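PDB 6WY9: acyl-CoA dehydrogenase domain protein Tcur3483 from Thermomonospora curvata, which binds FAD and probably oxidises a CH-CH bond of its substrate, as other members of the acyl-CoA dehydrogenase family do. Local coordinates for residues L158-V163 / G173-T178; P292-D297 / T348-A353. All blocks are in the same frame, centred on the assembly; numbering follows the deposited sequence.

In the fold
Following the chain from its N terminus, interaction 1 closes first: 158-163 turns back through a tight beta hairpin to meet 173-178, a short loop within the range of the acyl-CoA dehydrogenase middle domain, whose second segment carries Phe177 of the flavin pocket. Interaction 2 opens only afterwards and closes a much longer, almost wholly helical loop, in which helix 292-321 runs out and helix 326-350 returns, so that 348-353 packs on 292-297. The two are in series, neither nested nor crossed. The nearest atoms of interactions 1 and 2 are about 23 Å apart. They lie on opposite sides of the chain's centre and tie the beta domain and the C-terminal helices separately.

Interaction 1 (L158-V163 / G173-T178); sequences LTTRAV and GSKIFT. With FDA (dihydroflavine-adenine dinucleotide), chain C.
The antiparallel hairpin of strands 161-164 and 168-176, in the beta domain beside the flavin, begins just after Thr160, whose side chain meets Gly173, Ser174 and Lys175 beyond the backbone pair of Arg161 with Asp172. Thr160 faces the returning strand; with chi1 at -68°, OG1 lies anti to the carbonyl carbon, and the hydroxyl reaches the Ser174 backbone while CG2 rests 4.0 Å from Gly173 CA. Ser174 N gives OG1 a weak, bent hydrogen bond of 3.3 Å (130°), and the hydroxyl is also hydrogen-bonded to Glu148, its stronger partner. Threonine suits the place because its hydroxyl can meet both Ser174 N and Glu148 while its methyl packs on Gly173 CA. Gly173 fits because a beta carbon there would collide with OG1.

Lys175 folds back along the contact. Its chain bends at chi2 (-76°) and is then extended, laying CE 3.5 Å from Thr160 OG1 and NZ 4.1 Å from Leu158 CB. The buried ammonium is satisfied by a salt bridge to Glu148 and hydrogen bonds to the carbonyls of Tyr146 and Ala190; Glu148 thus gathers Lys175, Thr160 and the Thr159 amide. Lysine combines length with a charge for Glu148.

Farther along, Phe177 CB lies 3.5 Å from C9A of the dihydroflavin, and Ile176 CG1 sits over one face of the phenyl ring, 3.6 Å above its plane. Phe177's carbons suit the flavin's apolar benzenoid part. The arrangement is a hairpin end fastened by a buried lysine-glutamate pair, its second strand, 168-176, leading to Phe177 in the flavin pocket of an acyl-CoA dehydrogenase fold.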
loop_
_atom_site.group_PDB
_atom_site.type_symbol
_atom_site.label_atom_id
_atom_site.label_comp_id
_atom_site.label_asym_id
_atom_site.label_seq_id
_atom_site.Cartn_x
_atom_site.Cartn_y
_atom_site.Cartn_z
ATOM N N LEU A 158 -1.674 -17.182 30.091
ATOM C CA LEU A 158 -0.908 -18.416 30.205
ATOM C C LEU A 158 -1.359 -19.229 31.427
ATOM O O LEU A 158 -1.831 -18.682 32.432
ATOM C CB LEU A 158 0.596 -18.077 30.277
ATOM C CG LEU A 158 0.966 -17.195 31.480
ATOM C CD1 LEU A 158 1.139 -18.013 32.799
ATOM C CD2 LEU A 158 2.185 -16.278 31.157
ATOM N N THR A 159 -1.236 -20.557 31.325
ATOM C CA THR A 159 -1.716 -21.477 32.342
ATOM C C THR A 159 -0.642 -22.397 32.893
ATOM O O THR A 159 -0.942 -23.162 33.814
ATOM C CB THR A 159 -2.848 -22.364 31.789
ATOM O OG1 THR A 159 -2.365 -23.059 30.628
ATOM C CG2 THR A 159 -4.064 -21.513 31.403
ATOM N N THR A 160 0.575 -22.391 32.337
ATOM C CA THR A 160 1.649 -23.139 32.982
ATOM C C THR A 160 1.685 -22.717 34.445
ATOM O O THR A 160 1.756 -21.525 34.754
ATOM C CB THR A 160 3.007 -22.877 32.301
ATOM O OG1 THR A 160 3.019 -23.435 30.980
ATOM C CG2 THR A 160 4.167 -23.504 33.125
ATOM N N ARG A 161 1.602 -23.676 35.346
ATOM C CA ARG A 161 1.388 -23.362 36.747
ATOM C C ARG A 161 2.618 -23.720 37.564
ATOM O O ARG A 161 3.333 -24.681 37.264
ATOM C CB ARG A 161 0.167 -24.098 37.314
ATOM C CG ARG A 161 0.423 -25.552 37.597
ATOM C CD ARG A 161 -0.707 -26.197 38.410
ATOM N NE ARG A 161 -0.364 -27.549 38.865
ATOM C CZ ARG A 161 -0.926 -28.670 38.414
ATOM N NH1 ARG A 161 -1.875 -28.621 37.490
ATOM N NH2 ARG A 161 -0.545 -29.847 38.890
ATOM N N ALA A 162 2.850 -22.925 38.603
ATOM C CA ALA A 162 3.897 -23.184 39.572
ATOM C C ALA A 162 3.242 -23.065 40.935
ATOM O O ALA A 162 2.705 -22.003 41.265
ATOM C CB ALA A 162 5.058 -22.198 39.424
ATOM N N VAL A 163 3.241 -24.159 41.700
ATOM C CA VAL A 163 2.549 -24.229 42.982
ATOM C C VAL A 163 3.576 -24.342 44.104
ATOM O O VAL A 163 4.560 -25.079 43.983
ATOM C CB VAL A 163 1.568 -25.420 43.033
ATOM C CG1 VAL A 163 0.522 -25.313 41.952
ATOM C CG2 VAL A 163 2.324 -26.737 42.926
ATOM N N GLY A 173 3.340 -27.639 33.010
ATOM C CA GLY A 173 2.761 -27.017 31.832
ATOM C C GLY A 173 3.662 -27.283 30.645
ATOM O O GLY A 173 4.461 -28.221 30.655
ATOM N N SER A 174 3.540 -26.418 29.651
ATOM C CA SER A 174 4.362 -26.515 28.452
ATOM C C SER A 174 4.422 -25.144 27.795
ATOM O O SER A 174 3.576 -24.285 28.049
ATOM C CB SER A 174 3.780 -27.527 27.475
ATOM O OG SER A 174 2.667 -26.913 26.864
ATOM N N LYS A 175 5.427 -24.956 26.928
ATOM C CA LYS A 175 5.575 -23.745 26.136
ATOM C C LYS A 175 5.866 -24.143 24.688
ATOM O O LYS A 175 6.243 -25.277 24.400
ATOM C CB LYS A 175 6.701 -22.832 26.668
ATOM C CG LYS A 175 6.514 -22.379 28.137
ATOM C CD LYS A 175 5.453 -21.266 28.269
ATOM C CE LYS A 175 5.164 -20.954 29.759
ATOM N NZ LYS A 175 4.285 -19.728 29.930
ATOM N N ILE A 176 5.708 -23.205 23.777
ATOM C CA ILE A 176 5.856 -23.526 22.365
ATOM C C ILE A 176 6.668 -22.422 21.708
ATOM O O ILE A 176 6.604 -21.251 22.098
ATOM C CB ILE A 176 4.464 -23.737 21.683
ATOM C CG1 ILE A 176 4.627 -24.125 20.200
ATOM C CG2 ILE A 176 3.626 -22.475 21.807
ATOM C CD1 ILE A 176 3.488 -24.994 19.622
ATOM N N PHE A 177 7.467 -22.799 20.710
ATOM C CA PHE A 177 8.378 -21.865 20.044
ATOM C C PHE A 177 9.436 -21.304 21.012
ATOM O O PHE A 177 9.859 -20.142 20.908
ATOM C CB PHE A 177 7.639 -20.705 19.333
ATOM C CG PHE A 177 6.483 -21.141 18.490
ATOM C CD1 PHE A 177 6.678 -21.951 17.381
ATOM C CD2 PHE A 177 5.182 -20.758 18.818
ATOM C CE1 PHE A 177 5.577 -22.402 16.616
ATOM C CE2 PHE A 177 4.074 -21.183 18.042
ATOM C CZ PHE A 177 4.284 -22.009 16.939
ATOM N N THR A 178 9.916 -22.144 21.917
ATOM C CA THR A 178 10.969 -21.760 22.860
ATOM C C THR A 178 12.305 -21.811 22.135
ATOM O O THR A 178 13.027 -22.802 22.228
ATOM C CB THR A 178 10.994 -22.709 24.058
ATOM O OG1 THR A 178 9.657 -22.956 24.535
ATOM C CG2 THR A 178 11.829 -22.117 25.174
HETATM P PA FDA C . -1.833 -15.931 17.746
HETATM O O1A FDA C . -2.684 -17.097 17.356
HETATM O O2A FDA C . -1.987 -15.313 19.146
HETATM O O5B FDA C . -2.230 -14.639 16.726
HETATM C C5B FDA C . -2.041 -15.069 15.404
HETATM C C4B FDA C . -2.315 -13.850 14.503
HETATM O O4B FDA C . -3.669 -13.336 14.919
HETATM C C3B FDA C . -1.413 -12.654 14.813
HETATM O O3B FDA C . -0.251 -12.664 14.070
HETATM C C2B FDA C . -2.272 -11.499 14.332
HETATM O O2B FDA C . -2.396 -11.418 12.861
HETATM C C1B FDA C . -3.702 -11.876 14.828
HETATM N N9A FDA C . -4.085 -11.272 16.103
HETATM C C8A FDA C . -3.845 -11.740 17.410
HETATM N N7A FDA C . -4.399 -10.965 18.334
HETATM C C5A FDA C . -5.018 -9.956 17.629
HETATM C C6A FDA C . -5.737 -8.832 18.065
HETATM N N6A FDA C . -5.946 -8.591 19.374
HETATM N N1A FDA C . -6.250 -7.961 17.170
HETATM C C2A FDA C . -5.993 -8.268 15.865
HETATM N N3A FDA C . -5.316 -9.295 15.295
HETATM C C4A FDA C . -4.847 -10.136 16.229
HETATM N N1 FDA C . 7.875 -17.286 22.131
HETATM C C2 FDA C . 8.512 -17.524 23.367
HETATM O O2 FDA C . 7.837 -17.604 24.417
HETATM N N3 FDA C . 9.896 -17.653 23.329
HETATM C C4 FDA C . 10.679 -17.575 22.154
HETATM O O4 FDA C . 11.892 -17.727 22.223
HETATM C C4X FDA C . 9.947 -17.334 20.940
HETATM N N5 FDA C . 10.645 -17.246 19.735
HETATM C C5X FDA C . 9.966 -17.507 18.575
HETATM C C6 FDA C . 10.618 -17.843 17.446
HETATM C C7 FDA C . 9.873 -18.131 16.275
HETATM C C7M FDA C . 10.597 -18.486 15.109
HETATM C C8 FDA C . 8.530 -18.053 16.243
HETATM C C8M FDA C . 7.752 -18.341 15.021
HETATM C C9 FDA C . 7.857 -17.676 17.393
HETATM C C9A FDA C . 8.578 -17.419 18.554
HETATM N N10 FDA C . 7.915 -17.033 19.731
HETATM C C10 FDA C . 8.604 -17.215 20.935
HETATM C "C1'" FDA C . 6.425 -17.048 19.752
HETATM C "C2'" FDA C . 5.823 -15.646 19.455
HETATM O "O2'" FDA C . 6.002 -14.820 20.504
HETATM C "C3'" FDA C . 4.286 -15.953 19.155
HETATM O "O3'" FDA C . 4.141 -16.631 17.924
HETATM C "C4'" FDA C . 3.467 -14.671 19.191
HETATM O "O4'" FDA C . 3.423 -14.247 20.510
HETATM C "C5'" FDA C . 2.080 -14.960 18.555
HETATM O "O5'" FDA C . 1.440 -15.915 19.349
HETATM P P FDA C . 0.707 -17.016 18.382
HETATM O O1P FDA C . 1.770 -17.549 17.549
HETATM O O2P FDA C . -0.090 -17.936 19.293
HETATM O O3P FDA C . -0.325 -16.225 17.350
#

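Interaction 2 (P292-D297 / T348-A353)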
loop_
_atom_site.group_PDB
_atom_site.type_symbol
_atom_site.label_atom_id
_atom_site.label_comp_id
_atom_site.label_asym_id
_atom_site.label_seq_id
_atom_site.Cartn_x
_atom_site.Cartn_y
_atom_site.Cartn_z
ATOM N N PRO A 292 14.999 1.417 -15.197
ATOM C CA PRO A 292 14.271 2.399 -14.381
ATOM C C PRO A 292 13.526 1.781 -13.198
ATOM O O PRO A 292 13.541 2.353 -12.089
ATOM C CB PRO A 292 13.315 3.028 -15.407
ATOM C CG PRO A 292 14.127 3.000 -16.682
ATOM C CD PRO A 292 14.844 1.662 -16.649
ATOM N N TRP A 293 12.873 0.622 -13.386
ATOM C CA TRP A 293 12.076 0.081 -12.287
ATOM C C TRP A 293 12.957 -0.297 -11.119
ATOM O O TRP A 293 12.555 -0.140 -9.958
ATOM C CB TRP A 293 11.225 -1.114 -12.736
ATOM C CG TRP A 293 11.985 -2.412 -13.137
ATOM C CD1 TRP A 293 12.278 -2.846 -14.414
ATOM C CD2 TRP A 293 12.398 -3.470 -12.260
ATOM N NE1 TRP A 293 12.897 -4.093 -14.372
ATOM C CE2 TRP A 293 12.974 -4.493 -13.059
ATOM C CE3 TRP A 293 12.357 -3.646 -10.871
ATOM C CZ2 TRP A 293 13.504 -5.670 -12.499
ATOM C CZ3 TRP A 293 12.901 -4.828 -10.315
ATOM C CH2 TRP A 293 13.441 -5.811 -11.119
ATOM N N VAL A 294 14.176 -0.771 -11.398
ATOM C CA VAL A 294 15.107 -1.139 -10.332
ATOM C C VAL A 294 15.524 0.106 -9.542
ATOM O O VAL A 294 15.567 0.110 -8.300
ATOM C CB VAL A 294 16.341 -1.843 -10.948
ATOM C CG1 VAL A 294 17.514 -1.938 -9.929
ATOM C CG2 VAL A 294 15.956 -3.258 -11.566
ATOM N N ARG A 295 15.909 1.160 -10.268
ATOM C CA ARG A 295 16.314 2.407 -9.618
ATOM C C ARG A 295 15.199 2.930 -8.706
ATOM O O ARG A 295 15.458 3.340 -7.564
ATOM C CB ARG A 295 16.710 3.456 -10.665
ATOM C CG ARG A 295 18.030 3.158 -11.298
ATOM C CD ARG A 295 18.449 4.272 -12.246
ATOM N NE ARG A 295 19.706 3.959 -12.916
ATOM C CZ ARG A 295 20.505 4.876 -13.444
ATOM N NH1 ARG A 295 20.192 6.163 -13.369
ATOM N NH2 ARG A 295 21.616 4.511 -14.027
ATOM N N ARG A 296 13.960 2.920 -9.201
ATOM C CA ARG A 296 12.830 3.410 -8.409
ATOM C C ARG A 296 12.624 2.565 -7.148
ATOM O O ARG A 296 12.324 3.109 -6.070
ATOM C CB ARG A 296 11.551 3.436 -9.251
ATOM C CG ARG A 296 10.265 3.670 -8.367
ATOM C CD ARG A 296 8.960 3.402 -9.102
ATOM N NE ARG A 296 7.855 3.546 -8.184
ATOM C CZ ARG A 296 6.942 4.502 -8.286
ATOM N NH1 ARG A 296 6.986 5.341 -9.305
ATOM N NH2 ARG A 296 5.956 4.586 -7.396
ATOM N N ASP A 297 12.729 1.233 -7.268
ATOM C CA ASP A 297 12.558 0.357 -6.107
ATOM C C ASP A 297 13.690 0.527 -5.088
ATOM O O ASP A 297 13.469 0.402 -3.871
ATOM C CB ASP A 297 12.492 -1.119 -6.550
ATOM C CG ASP A 297 11.133 -1.513 -7.158
ATOM O OD1 ASP A 297 10.223 -0.663 -7.195
ATOM O OD2 ASP A 297 10.961 -2.687 -7.601
ATOM N N THR A 348 14.333 -9.073 -3.633
ATOM C CA THR A 348 14.139 -10.322 -4.353
ATOM C C THR A 348 13.739 -10.051 -5.814
ATOM O O THR A 348 14.252 -10.692 -6.746
ATOM C CB THR A 348 13.072 -11.187 -3.633
ATOM O OG1 THR A 348 13.593 -11.640 -2.376
ATOM C CG2 THR A 348 12.727 -12.436 -4.471
ATOM N N GLY A 349 12.781 -9.148 -6.028
ATOM C CA GLY A 349 12.423 -8.787 -7.396
ATOM C C GLY A 349 13.622 -8.284 -8.189
ATOM O O GLY A 349 13.830 -8.683 -9.339
ATOM N N ILE A 350 14.444 -7.424 -7.575
ATOM C CA ILE A 350 15.601 -6.868 -8.291
ATOM C C ILE A 350 16.581 -7.960 -8.680
ATOM O O ILE A 350 17.262 -7.870 -9.717
ATOM C CB ILE A 350 16.285 -5.779 -7.436
ATOM C CG1 ILE A 350 15.320 -4.565 -7.314
ATOM C CG2 ILE A 350 17.685 -5.420 -8.044
ATOM C CD1 ILE A 350 15.792 -3.478 -6.208
ATOM N N LEU A 351 16.685 -9.005 -7.860
ATOM C CA LEU A 351 17.589 -10.098 -8.156
ATOM C C LEU A 351 17.138 -10.941 -9.345
ATOM O O LEU A 351 17.927 -11.761 -9.817
ATOM C CB LEU A 351 17.764 -10.986 -6.908
ATOM C CG LEU A 351 18.477 -10.348 -5.714
ATOM C CD1 LEU A 351 18.642 -11.399 -4.579
ATOM C CD2 LEU A 351 19.859 -9.879 -6.131
ATOM N N GLY A 352 15.918 -10.759 -9.853
ATOM C CA GLY A 352 15.582 -11.507 -11.050
ATOM C C GLY A 352 15.499 -13.002 -10.793
ATOM O O GLY A 352 15.149 -13.467 -9.695
ATOM N N ALA A 353 15.887 -13.767 -11.818
ATOM C CA ALA A 353 15.758 -15.216 -11.784
ATOM C C ALA A 353 16.529 -15.826 -10.606
ATOM O O ALA A 353 16.100 -16.840 -10.046
ATOM C CB ALA A 353 16.250 -15.802 -13.117
#
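Trp293 holds CG between its backbone N and carbonyl carbon (chi1 67°), which swings the indole across to helix 326-350, where Ile350 has CG1 anti to its carbonyl carbon (chi1 -67°). The two side chains pass in opposite directions, CZ3 of Trp293 3.9 Å from CG1 of Ile350, while Trp293 CH2 comes 3.7 Å from Ile350 CA. At the indole edge, near its plane, Gly349 O lies 3.4 Å from CH2. Ile350 spreads its branches over the facing helix: CG2 meets Val294 CG1 at 4.0 Å, and CD1 reaches Asp297 CB at 4.1 Å. Val294 CG2 sits 3.3 Å above one face of the indole, over its centre. Beta-branched valine and isoleucine fill the gap between the helices, with Val279 and Val288 also against this cluster. Replacing Trp293 by an alanine would probably open a gap beside Ile350 and strip Val294 CG2 of its aromatic floor. Asp297 contributes only its CB to Ile350; its carboxylate is hydrogen-bonded by a polar side chain of a neighbouring subunit. The segments thus meet mainly by apolar packing, with one carbonyl oxygen against the weakly positive rim of the indole, whereas the Asp297 carboxylate serves the subunit interface.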